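Local coordinates for protein antigen TpF1 (Treponema pallidum, PDB 2FJC) that binds ferric iron as a mini-ferritin of the Dps family, probably oxidises ferrous iron, and may have a structural role in the outer membrane, at residues Glu52-Ser57 with Arg108-Leu113; Leu18-Ala23 with Ser114-Gln119; Ala90-Lys95 with Leu103-Arg108; Ala23-Leu28 with Val56-Ala61. All coordinates share one frame; numbering follows the deposited sequence.

Interaction 1 (Glu52-Ser57 with Arg108-Leu113)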
# COMPACT_ATOMS: atom_id res chain seq x y z
N GLU B 52 -17.71 -13.93 -10.92
CA GLU B 52 -16.49 -14.31 -10.24
C GLU B 52 -16.56 -13.83 -8.79
O GLU B 52 -16.20 -14.56 -7.87
CB GLU B 52 -15.26 -13.72 -10.94
CG GLU B 52 -13.97 -13.95 -10.18
CD GLU B 52 -12.74 -13.52 -10.97
OE1 GLU B 52 -12.79 -12.47 -11.65
OE2 GLU B 52 -11.71 -14.23 -10.90
N GLU B 53 -17.01 -12.60 -8.59
CA GLU B 53 -17.14 -12.06 -7.24
C GLU B 53 -18.00 -13.03 -6.45
O GLU B 53 -17.68 -13.38 -5.31
CB GLU B 53 -17.83 -10.69 -7.25
CG GLU B 53 -16.94 -9.52 -7.57
CD GLU B 53 -17.72 -8.21 -7.68
OE1 GLU B 53 -18.57 -7.93 -6.80
OE2 GLU B 53 -17.47 -7.47 -8.66
N TYR B 54 -19.09 -13.49 -7.08
CA TYR B 54 -19.99 -14.42 -6.44
C TYR B 54 -19.34 -15.73 -6.05
O TYR B 54 -19.48 -16.17 -4.90
CB TYR B 54 -21.21 -14.72 -7.33
CG TYR B 54 -22.22 -13.59 -7.43
CD1 TYR B 54 -22.24 -12.54 -6.51
CD2 TYR B 54 -23.20 -13.61 -8.43
CE1 TYR B 54 -23.20 -11.52 -6.58
CE2 TYR B 54 -24.17 -12.60 -8.51
CZ TYR B 54 -24.16 -11.57 -7.58
OH TYR B 54 -25.12 -10.58 -7.66
N TYR B 55 -18.65 -16.38 -6.98
CA TYR B 55 -18.06 -17.65 -6.60
C TYR B 55 -16.92 -17.51 -5.62
O TYR B 55 -16.62 -18.45 -4.88
CB TYR B 55 -17.69 -18.50 -7.84
CG TYR B 55 -16.58 -18.04 -8.78
CD1 TYR B 55 -15.26 -17.90 -8.34
CD2 TYR B 55 -16.84 -17.89 -10.15
CE1 TYR B 55 -14.22 -17.64 -9.24
CE2 TYR B 55 -15.81 -17.63 -11.05
CZ TYR B 55 -14.51 -17.50 -10.60
OH TYR B 55 -13.50 -17.28 -11.50
N VAL B 56 -16.28 -16.35 -5.58
CA VAL B 56 -15.21 -16.12 -4.63
C VAL B 56 -15.89 -16.03 -3.27
O VAL B 56 -15.44 -16.62 -2.29
CB VAL B 56 -14.45 -14.78 -4.92
CG1 VAL B 56 -13.68 -14.34 -3.68
CG2 VAL B 56 -13.49 -14.97 -6.11
N SER B 57 -17.00 -15.31 -3.23
CA SER B 57 -17.76 -15.15 -2.01
C SER B 57 -18.35 -16.49 -1.57
O SER B 57 -18.37 -16.83 -0.39
CB SER B 57 -18.87 -14.14 -2.22
OG SER B 57 -19.75 -14.12 -1.11
N ARG B 108 -32.23 -17.27 -8.02
CA ARG B 108 -33.07 -18.34 -7.52
C ARG B 108 -32.29 -19.21 -6.53
O ARG B 108 -32.81 -19.57 -5.46
CB ARG B 108 -33.57 -19.18 -8.71
CG ARG B 108 -34.86 -19.94 -8.48
CD ARG B 108 -35.35 -20.60 -9.79
NE ARG B 108 -35.48 -19.61 -10.86
CZ ARG B 108 -35.28 -19.87 -12.15
NH1 ARG B 108 -34.94 -21.10 -12.55
NH2 ARG B 108 -35.40 -18.90 -13.06
N ASP B 109 -31.05 -19.55 -6.88
CA ASP B 109 -30.22 -20.36 -6.00
C ASP B 109 -29.84 -19.60 -4.73
O ASP B 109 -29.75 -20.19 -3.64
CB ASP B 109 -28.95 -20.83 -6.72
CG ASP B 109 -29.23 -21.92 -7.75
OD1 ASP B 109 -30.26 -22.62 -7.63
OD2 ASP B 109 -28.41 -22.10 -8.69
N PHE B 110 -29.63 -18.30 -4.86
CA PHE B 110 -29.29 -17.48 -3.71
C PHE B 110 -30.48 -17.46 -2.76
O PHE B 110 -30.31 -17.56 -1.54
CB PHE B 110 -28.94 -16.06 -4.14
CG PHE B 110 -27.52 -15.89 -4.63
CD1 PHE B 110 -26.62 -16.95 -4.60
CD2 PHE B 110 -27.07 -14.64 -5.08
CE1 PHE B 110 -25.30 -16.77 -5.01
CE2 PHE B 110 -25.75 -14.46 -5.49
CZ PHE B 110 -24.86 -15.52 -5.46
N GLU B 111 -31.68 -17.35 -3.31
CA GLU B 111 -32.88 -17.32 -2.49
C GLU B 111 -33.08 -18.67 -1.82
O GLU B 111 -33.46 -18.74 -0.65
CB GLU B 111 -34.10 -16.95 -3.35
CG GLU B 111 -34.02 -15.53 -3.89
CD GLU B 111 -35.10 -15.21 -4.92
OE1 GLU B 111 -35.35 -16.06 -5.80
OE2 GLU B 111 -35.69 -14.11 -4.85
N TYR B 112 -32.81 -19.75 -2.54
CA TYR B 112 -32.94 -21.07 -1.96
C TYR B 112 -31.96 -21.18 -0.79
O TYR B 112 -32.33 -21.64 0.28
CB TYR B 112 -32.66 -22.16 -3.00
CG TYR B 112 -32.28 -23.50 -2.41
CD1 TYR B 112 -30.95 -23.78 -2.09
CD2 TYR B 112 -33.24 -24.49 -2.17
CE1 TYR B 112 -30.58 -25.01 -1.54
CE2 TYR B 112 -32.88 -25.72 -1.62
CZ TYR B 112 -31.55 -25.97 -1.31
OH TYR B 112 -31.18 -27.17 -0.74
N LEU B 113 -30.71 -20.75 -1.00
CA LEU B 113 -29.72 -20.79 0.08
C LEU B 113 -30.16 -19.94 1.26
O LEU B 113 -30.00 -20.32 2.41
CB LEU B 113 -28.35 -20.29 -0.39
CG LEU B 113 -27.47 -21.27 -1.18
CD1 LEU B 113 -26.18 -20.59 -1.58
CD2 LEU B 113 -27.18 -22.48 -0.32
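Tyr54 and Phe110 lie on helical segments that run in the same general sense, Glu52-Ser57 and Arg108-Leu113, whose nearest CA atoms, those of Tyr54 and Phe110, are 10.2 Å apart. That gap is too wide for main-chain contact, and no hydrogen bond joins the two segments; it is bridged by two aromatic rings in a T-shaped (edge-to-face) pair. Phe110 supplies the edge and Tyr54 the face: the ring planes meet at 74°, and the centroids of the Tyr54 and Phe110 rings are 5.0 Å apart. Phe110 CE2 stands 3.7 Å above the Tyr54 plane, over the middle of the ring, while the neighbouring Phe110 CZ settles toward its root, 3.8 Å from Tyr54 CG. Tyr54 CG in turn lies near the plane of the Phe110 ring. In both residues CG is placed opposite the carbonyl carbon (chi1 -73° for Tyr54, -82° for Phe110), which carries each ring outward from its helix into the gap. The parallel sense and wide spacing fit two diagonally placed members, helices 44-71 and 99-127, of the four-helix bundle of the ferritin fold. The other two long helices close in around the rings: Leu143, Ala146 and Ile147 of helix 130-154 pack on Phe110, Leu150 of the same helix packs on Tyr54, and Leu28 of helix 8-38 also meets Phe110. Asp109, next to Phe110 in sequence, turns elsewhere and forms a salt bridge with Lys31 on helix 8-38.

Interaction 2 (Leu18-Ala23 with Ser114-Gln119)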
# COMPACT_ATOMS: atom_id res chain seq x y z
N LEU B 18 -25.44 -27.66 8.38
CA LEU B 18 -24.13 -27.22 7.92
C LEU B 18 -23.59 -28.11 6.80
O LEU B 18 -23.08 -27.62 5.80
CB LEU B 18 -23.16 -27.18 9.10
CG LEU B 18 -22.96 -25.82 9.78
CD1 LEU B 18 -24.25 -25.00 9.80
CD2 LEU B 18 -22.44 -26.05 11.17
N ARG B 19 -23.70 -29.43 6.97
CA ARG B 19 -23.24 -30.38 5.97
C ARG B 19 -23.93 -30.11 4.65
O ARG B 19 -23.30 -30.18 3.59
CB ARG B 19 -23.53 -31.82 6.41
CG ARG B 19 -22.44 -32.42 7.28
CD ARG B 19 -22.87 -33.72 7.94
NE ARG B 19 -23.33 -34.72 6.99
CZ ARG B 19 -22.55 -35.43 6.17
NH1 ARG B 19 -21.23 -35.24 6.18
NH2 ARG B 19 -23.08 -36.34 5.36
N GLN B 20 -25.21 -29.80 4.70
CA GLN B 20 -25.93 -29.53 3.48
C GLN B 20 -25.47 -28.20 2.87
O GLN B 20 -25.35 -28.08 1.65
CB GLN B 20 -27.44 -29.48 3.71
CG GLN B 20 -28.16 -29.16 2.42
CD GLN B 20 -29.65 -29.26 2.53
OE1 GLN B 20 -30.29 -28.51 3.28
NE2 GLN B 20 -30.23 -30.21 1.78
N HIS B 21 -25.22 -27.21 3.71
CA HIS B 21 -24.76 -25.91 3.21
C HIS B 21 -23.46 -26.08 2.44
O HIS B 21 -23.30 -25.51 1.36
CB HIS B 21 -24.55 -24.93 4.35
CG HIS B 21 -25.79 -24.63 5.13
ND1 HIS B 21 -27.04 -24.68 4.56
CD2 HIS B 21 -25.96 -24.21 6.40
CE1 HIS B 21 -27.94 -24.31 5.45
NE2 HIS B 21 -27.31 -24.01 6.58
N VAL B 22 -22.54 -26.85 2.99
CA VAL B 22 -21.26 -27.08 2.34
C VAL B 22 -21.50 -27.69 0.96
O VAL B 22 -20.92 -27.26 -0.03
CB VAL B 22 -20.37 -28.03 3.17
CG1 VAL B 22 -19.15 -28.42 2.38
CG2 VAL B 22 -19.98 -27.35 4.47
N ALA B 23 -22.37 -28.69 0.91
CA ALA B 23 -22.69 -29.35 -0.33
C ALA B 23 -23.30 -28.38 -1.34
O ALA B 23 -22.90 -28.35 -2.50
CB ALA B 23 -23.64 -30.51 -0.06
N SER B 114 -30.70 -18.77 0.95
CA SER B 114 -31.16 -17.86 1.98
C SER B 114 -32.19 -18.50 2.91
O SER B 114 -32.08 -18.38 4.13
CB SER B 114 -31.74 -16.60 1.34
OG SER B 114 -32.06 -15.63 2.32
N THR B 115 -33.20 -19.16 2.35
CA THR B 115 -34.20 -19.79 3.19
C THR B 115 -33.56 -20.94 3.98
O THR B 115 -33.88 -21.16 5.15
CB THR B 115 -35.41 -20.29 2.37
OG1 THR B 115 -35.01 -21.39 1.54
CG2 THR B 115 -35.96 -19.18 1.49
N ARG B 116 -32.65 -21.68 3.35
CA ARG B 116 -32.01 -22.78 4.05
C ARG B 116 -31.12 -22.26 5.18
O ARG B 116 -31.12 -22.81 6.28
CB ARG B 116 -31.20 -23.64 3.08
CG ARG B 116 -32.10 -24.35 2.07
CD ARG B 116 -31.75 -25.83 1.96
NE ARG B 116 -31.90 -26.52 3.24
CZ ARG B 116 -33.06 -26.67 3.87
NH1 ARG B 116 -33.11 -27.32 5.03
NH2 ARG B 116 -34.18 -26.18 3.34
N PHE B 117 -30.36 -21.20 4.92
CA PHE B 117 -29.49 -20.62 5.94
C PHE B 117 -30.30 -20.05 7.09
O PHE B 117 -29.89 -20.14 8.24
CB PHE B 117 -28.60 -19.52 5.35
CG PHE B 117 -27.41 -20.03 4.58
CD1 PHE B 117 -26.54 -20.94 5.15
CD2 PHE B 117 -27.16 -19.57 3.30
CE1 PHE B 117 -25.43 -21.39 4.45
CE2 PHE B 117 -26.04 -20.02 2.59
CZ PHE B 117 -25.18 -20.93 3.17
N SER B 118 -31.44 -19.45 6.78
CA SER B 118 -32.30 -18.89 7.81
C SER B 118 -32.76 -19.96 8.80
O SER B 118 -32.87 -19.70 9.99
CB SER B 118 -33.51 -18.21 7.19
OG SER B 118 -33.17 -16.94 6.67
N GLN B 119 -33.03 -21.16 8.31
CA GLN B 119 -33.47 -22.23 9.19
C GLN B 119 -32.35 -22.54 10.18
O GLN B 119 -32.59 -22.76 11.36
CB GLN B 119 -33.82 -23.49 8.40
CG GLN B 119 -34.82 -23.23 7.29
CD GLN B 119 -35.10 -24.46 6.45
OE1 GLN B 119 -34.18 -25.23 6.13
NE2 GLN B 119 -36.36 -24.66 6.08
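His21 lays one face of its imidazole against CD1 and CE1 of Phe117. CD1 of Phe117 sits 3.4 Å above the His21 plane, over its centre, and the shortest approach is Phe117 CE1 to His21 CG at 3.3 Å. With the planes inclined at 49° the pair is intermediate, neither a stack nor a T. His21 CE1 also points its edge at the main-chain oxygen of Arg116, 3.6 Å from Arg116 O, while His21 NE2 is hydrogen-bonded to Thr120 OG1.

Beside the rings, the extended side chain of Gln20 meets the folded one of Arg116 almost at right angles. Gln20 OE1 approaches Arg116 NE to 2.6 Å, yet the N-H...O angle of 127° makes this a weak hydrogen bond. The helical segments pass antiparallel, axes 10.6 Å apart at 157°, as expected for helices 8-38 and 99-127, adjacent in a ferritin four-helix bundle; Ile139 and Leu143 of helix 130-154 back Phe117.

The contact therefore has a buried aromatic part and a partly exposed polar part, and the bent geometry implies that the Gln20-Arg116 bond probably adds less than its short length suggests.

Interaction 3 (Ala90-Lys95 with Leu103-Arg108)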
# COMPACT_ATOMS: atom_id res chain seq x y z
N ALA B 90 -29.56 -27.96 -8.20
CA ALA B 90 -29.34 -28.66 -9.45
C ALA B 90 -28.17 -28.04 -10.20
O ALA B 90 -28.02 -26.81 -10.23
CB ALA B 90 -30.61 -28.61 -10.30
N GLU B 91 -27.36 -28.89 -10.81
CA GLU B 91 -26.22 -28.41 -11.59
C GLU B 91 -26.71 -27.89 -12.94
O GLU B 91 -27.75 -28.32 -13.44
CB GLU B 91 -25.21 -29.54 -11.80
CG GLU B 91 -24.58 -30.03 -10.50
CD GLU B 91 -23.25 -30.71 -10.73
OE1 GLU B 91 -23.22 -31.77 -11.38
OE2 GLU B 91 -22.22 -30.18 -10.26
N GLU B 92 -25.97 -26.94 -13.51
CA GLU B 92 -26.32 -26.37 -14.80
C GLU B 92 -25.77 -27.31 -15.86
O GLU B 92 -24.56 -27.50 -15.97
CB GLU B 92 -25.70 -24.98 -14.95
CG GLU B 92 -26.10 -24.30 -16.24
CD GLU B 92 -27.61 -24.18 -16.38
OE1 GLU B 92 -28.21 -23.34 -15.69
OE2 GLU B 92 -28.19 -24.96 -17.18
N THR B 93 -26.66 -27.89 -16.65
CA THR B 93 -26.26 -28.83 -17.69
C THR B 93 -26.03 -28.17 -19.03
O THR B 93 -25.29 -28.69 -19.86
CB THR B 93 -27.30 -29.93 -17.89
OG1 THR B 93 -28.55 -29.34 -18.25
CG2 THR B 93 -27.47 -30.75 -16.61
N GLU B 94 -26.66 -27.03 -19.26
CA GLU B 94 -26.48 -26.36 -20.54
C GLU B 94 -25.33 -25.37 -20.53
O GLU B 94 -24.94 -24.84 -19.49
CB GLU B 94 -27.76 -25.65 -20.97
CG GLU B 94 -28.23 -24.53 -20.09
CD GLU B 94 -29.60 -24.01 -20.50
OE1 GLU B 94 -30.57 -24.81 -20.48
OE2 GLU B 94 -29.72 -22.82 -20.85
N LYS B 95 -24.76 -25.18 -21.72
CA LYS B 95 -23.66 -24.25 -21.94
C LYS B 95 -24.29 -23.19 -22.83
O LYS B 95 -25.39 -23.41 -23.36
CB LYS B 95 -22.50 -24.91 -22.68
CG LYS B 95 -21.49 -25.64 -21.82
CD LYS B 95 -22.08 -26.83 -21.12
CE LYS B 95 -21.00 -27.66 -20.47
NZ LYS B 95 -21.56 -28.90 -19.87
N LEU B 103 -28.48 -14.86 -14.62
CA LEU B 103 -28.68 -14.10 -13.41
C LEU B 103 -29.95 -14.53 -12.67
O LEU B 103 -29.97 -14.62 -11.44
CB LEU B 103 -28.73 -12.60 -13.71
CG LEU B 103 -27.43 -12.00 -14.24
CD1 LEU B 103 -27.60 -10.50 -14.40
CD2 LEU B 103 -26.27 -12.33 -13.31
N ALA B 104 -31.01 -14.82 -13.42
CA ALA B 104 -32.27 -15.23 -12.81
C ALA B 104 -32.05 -16.54 -12.07
O ALA B 104 -32.63 -16.76 -11.01
CB ALA B 104 -33.35 -15.40 -13.87
N ARG B 105 -31.22 -17.40 -12.63
CA ARG B 105 -30.94 -18.67 -11.99
C ARG B 105 -30.09 -18.53 -10.73
O ARG B 105 -30.36 -19.20 -9.74
CB ARG B 105 -30.29 -19.65 -12.98
CG ARG B 105 -31.22 -20.00 -14.11
CD ARG B 105 -30.61 -20.96 -15.11
NE ARG B 105 -31.41 -20.98 -16.33
CZ ARG B 105 -31.10 -21.66 -17.43
NH1 ARG B 105 -30.01 -22.40 -17.47
NH2 ARG B 105 -31.89 -21.57 -18.49
N VAL B 106 -29.07 -17.66 -10.75
CA VAL B 106 -28.28 -17.52 -9.53
C VAL B 106 -29.14 -16.85 -8.46
O VAL B 106 -29.03 -17.17 -7.29
CB VAL B 106 -26.94 -16.72 -9.74
CG1 VAL B 106 -26.30 -17.12 -11.03
CG2 VAL B 106 -27.18 -15.24 -9.67
N LYS B 107 -30.01 -15.93 -8.86
CA LYS B 107 -30.88 -15.26 -7.90
C LYS B 107 -31.74 -16.33 -7.22
O LYS B 107 -31.94 -16.32 -6.01
CB LYS B 107 -31.78 -14.24 -8.60
CG LYS B 107 -32.77 -13.54 -7.68
CD LYS B 107 -33.49 -12.41 -8.39
CE LYS B 107 -34.39 -11.62 -7.46
NZ LYS B 107 -35.59 -12.40 -7.08
N ARG B 108 -32.23 -17.27 -8.02
CA ARG B 108 -33.07 -18.34 -7.52
C ARG B 108 -32.29 -19.21 -6.53
O ARG B 108 -32.81 -19.57 -5.46
CB ARG B 108 -33.57 -19.18 -8.71
CG ARG B 108 -34.86 -19.94 -8.48
CD ARG B 108 -35.35 -20.60 -9.79
NE ARG B 108 -35.48 -19.61 -10.86
CZ ARG B 108 -35.28 -19.87 -12.15
NH1 ARG B 108 -34.94 -21.10 -12.55
NH2 ARG B 108 -35.40 -18.90 -13.06
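Arg105 reaches from its helix with the chain extended as far as NE and presents the edge of its guanidinium group to two carboxylates, Glu92 and Glu94, which cross its long direction at about right angles. The two acids are turned differently. The Glu92 carboxylate is inclined only 34° to the guanidinium plane, that of Glu94 by 78°, nearly perpendicular. The closer link is to Glu92: Arg105 NH1 donates to Glu92 OE1 at 2.7 Å with an N-H...O angle of 150°. The acceptor lies close to the guanidinium plane, although the donor sits above the Glu92 carboxylate plane. Glu94 instead places one oxygen astride the two terminal nitrogens, with Glu94 OE2 3.4 Å from Arg105 NH1 and 3.4 Å from Arg105 NH2; both hydrogen bonds are weak. The three residues form a salt-bridge network between the loop that follows helix 80-86 and the early turns of helix 99-127, so it ties down part of the long connection that crosses from the second to the third long helix of a ferritin-type bundle. Glu92 is the buried acid of the pair. Its CG lies opposite the backbone N and its chain bends at the next bond, bringing the carboxylate back beside the loop, where Glu92 OE2 takes a weak hydrogen bond from Glu94 N at 3.3 Å. Glu92 OE1 has a second partner in Tyr35 OH of helix 8-38, whose side chain also packs on Arg105. The same loop makes subunit contacts: Glu91 accepts hydrogen bonds from Met80 N and Ala81 N of a neighbouring subunit, and Lys95 forms a salt bridge with Glu82 of that neighbour.

Interaction 4 (Ala23-Leu28 with Val56-Ala61)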
# COMPACT_ATOMS: atom_id res chain seq x y z
N ALA B 23 -22.37 -28.69 0.91
CA ALA B 23 -22.69 -29.35 -0.33
C ALA B 23 -23.30 -28.38 -1.34
O ALA B 23 -22.90 -28.35 -2.50
CB ALA B 23 -23.64 -30.51 -0.06
N ASP B 24 -24.27 -27.59 -0.90
CA ASP B 24 -24.92 -26.64 -1.79
C ASP B 24 -23.95 -25.57 -2.27
O ASP B 24 -23.96 -25.21 -3.44
CB ASP B 24 -26.13 -25.97 -1.10
CG ASP B 24 -27.32 -26.92 -0.93
OD1 ASP B 24 -27.40 -27.93 -1.66
OD2 ASP B 24 -28.19 -26.65 -0.08
N LEU B 25 -23.12 -25.07 -1.36
CA LEU B 25 -22.13 -24.06 -1.71
C LEU B 25 -21.16 -24.64 -2.72
O LEU B 25 -20.80 -23.98 -3.70
CB LEU B 25 -21.36 -23.60 -0.46
CG LEU B 25 -21.77 -22.31 0.25
CD1 LEU B 25 -23.08 -21.76 -0.28
CD2 LEU B 25 -21.87 -22.58 1.74
N GLY B 26 -20.73 -25.88 -2.49
CA GLY B 26 -19.81 -26.54 -3.39
C GLY B 26 -20.39 -26.61 -4.79
O GLY B 26 -19.73 -26.28 -5.77
N VAL B 27 -21.65 -27.04 -4.88
CA VAL B 27 -22.32 -27.15 -6.16
C VAL B 27 -22.49 -25.78 -6.81
O VAL B 27 -22.26 -25.62 -8.01
CB VAL B 27 -23.71 -27.82 -5.99
CG1 VAL B 27 -24.49 -27.74 -7.28
CG2 VAL B 27 -23.53 -29.29 -5.60
N LEU B 28 -22.87 -24.78 -6.03
CA LEU B 28 -23.06 -23.43 -6.54
C LEU B 28 -21.76 -22.87 -7.09
O LEU B 28 -21.75 -22.16 -8.10
CB LEU B 28 -23.55 -22.51 -5.44
CG LEU B 28 -24.66 -21.53 -5.80
CD1 LEU B 28 -24.65 -20.43 -4.78
CD2 LEU B 28 -24.48 -20.99 -7.20
N VAL B 56 -16.28 -16.35 -5.58
CA VAL B 56 -15.21 -16.12 -4.63
C VAL B 56 -15.89 -16.03 -3.27
O VAL B 56 -15.44 -16.62 -2.29
CB VAL B 56 -14.45 -14.78 -4.92
CG1 VAL B 56 -13.68 -14.34 -3.68
CG2 VAL B 56 -13.49 -14.97 -6.11
N SER B 57 -17.00 -15.31 -3.23
CA SER B 57 -17.76 -15.15 -2.01
C SER B 57 -18.35 -16.49 -1.57
O SER B 57 -18.37 -16.83 -0.39
CB SER B 57 -18.87 -14.14 -2.22
OG SER B 57 -19.75 -14.12 -1.11
N VAL B 58 -18.83 -17.26 -2.53
CA VAL B 58 -19.42 -18.55 -2.24
C VAL B 58 -18.39 -19.51 -1.66
O VAL B 58 -18.68 -20.24 -0.70
CB VAL B 58 -20.04 -19.19 -3.52
CG1 VAL B 58 -20.17 -20.69 -3.36
CG2 VAL B 58 -21.41 -18.57 -3.80
N THR B 59 -17.19 -19.52 -2.22
CA THR B 59 -16.18 -20.44 -1.73
C THR B 59 -15.70 -20.00 -0.35
O THR B 59 -15.19 -20.81 0.42
CB THR B 59 -14.99 -20.55 -2.71
OG1 THR B 59 -14.41 -21.86 -2.60
CG2 THR B 59 -13.93 -19.51 -2.40
N GLU B 60 -15.86 -18.72 -0.06
CA GLU B 60 -15.47 -18.19 1.23
C GLU B 60 -16.44 -18.76 2.27
O GLU B 60 -16.02 -19.27 3.32
CB GLU B 60 -15.55 -16.66 1.21
CG GLU B 60 -15.06 -15.96 2.47
CD GLU B 60 -15.30 -14.45 2.42
OE1 GLU B 60 -16.47 -14.02 2.52
OE2 GLU B 60 -14.31 -13.69 2.27
N ALA B 61 -17.73 -18.67 1.98
CA ALA B 61 -18.75 -19.20 2.88
C ALA B 61 -18.58 -20.71 2.98
O ALA B 61 -18.75 -21.31 4.04
CB ALA B 61 -20.14 -18.85 2.36
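Leu25 and Val58 are the nearest backbone pair, their CA atoms 6.2 Å apart where the two antiparallel helical segments pass with axes 9.0 Å apart at 156°. One kind of contact sets side-chain carbon against main-chain oxygen, and it works in both directions. Val58 CG1 comes to 3.4 Å from Leu25 O, and Leu25 CG lies 3.8 Å from Val58 O. These are van der Waals contacts, with no hydrogen bond across the segments, and the reciprocal fit shows each side chain resting on the opposite backbone. The second kind is apolar contact between side-chain carbons. Val58 divides its two methyls: CG1, opposite the backbone N (chi1 158°), goes to Leu25, while CG2 meets Leu28 CD1 at 3.9 Å, the side chains of Leu28 and Val58 crossing at roughly a right angle. Farther along, Leu25 CD2 approaches Ala61 CB at 4.2 Å. Leu25 CD2 also lies 4.0 Å from Ala61 C, against the helix backbone. Around this seam Leu113 of helix 99-127 packs on both Leu25 and Leu28, and Phe110 on Leu28. On the side toward a neighbouring subunit, Thr59 OG1 is hydrogen-bonded to Tyr29 OH of that subunit. This apolar packing of helices 8-38 and 44-71 forms the first antiparallel helical pair of the ferritin four-helix bundle. The second of these helices also carries Asp63 and Glu67, which bind iron; a bound iron ion lies about 12 Å from the side chain of Ala61.

Overall arrangement
All four contacts belong to one ferritin-like bundle. Interactions 1, 2 and 3 share helix 99-127, interactions 2 and 4 share helix 8-38, and interactions 1 and 4 share helix 44-71. Interaction 2 closes the widest loop in sequence; the other three are nested inside it, interaction 3 also within interaction 1, whereas interaction 4 closes before interaction 3 opens. Interactions 1 and 4 are closest, with centres 7 Å apart, and merge where Leu113 CD1 meets Leu28 CD1 at 3.5 Å. Interactions 2 and 3 lie 18 Å apart between centres and do not touch. The apolar core thus continues between helices, while interaction 3 fastens the crossover loop at the bundle's flank.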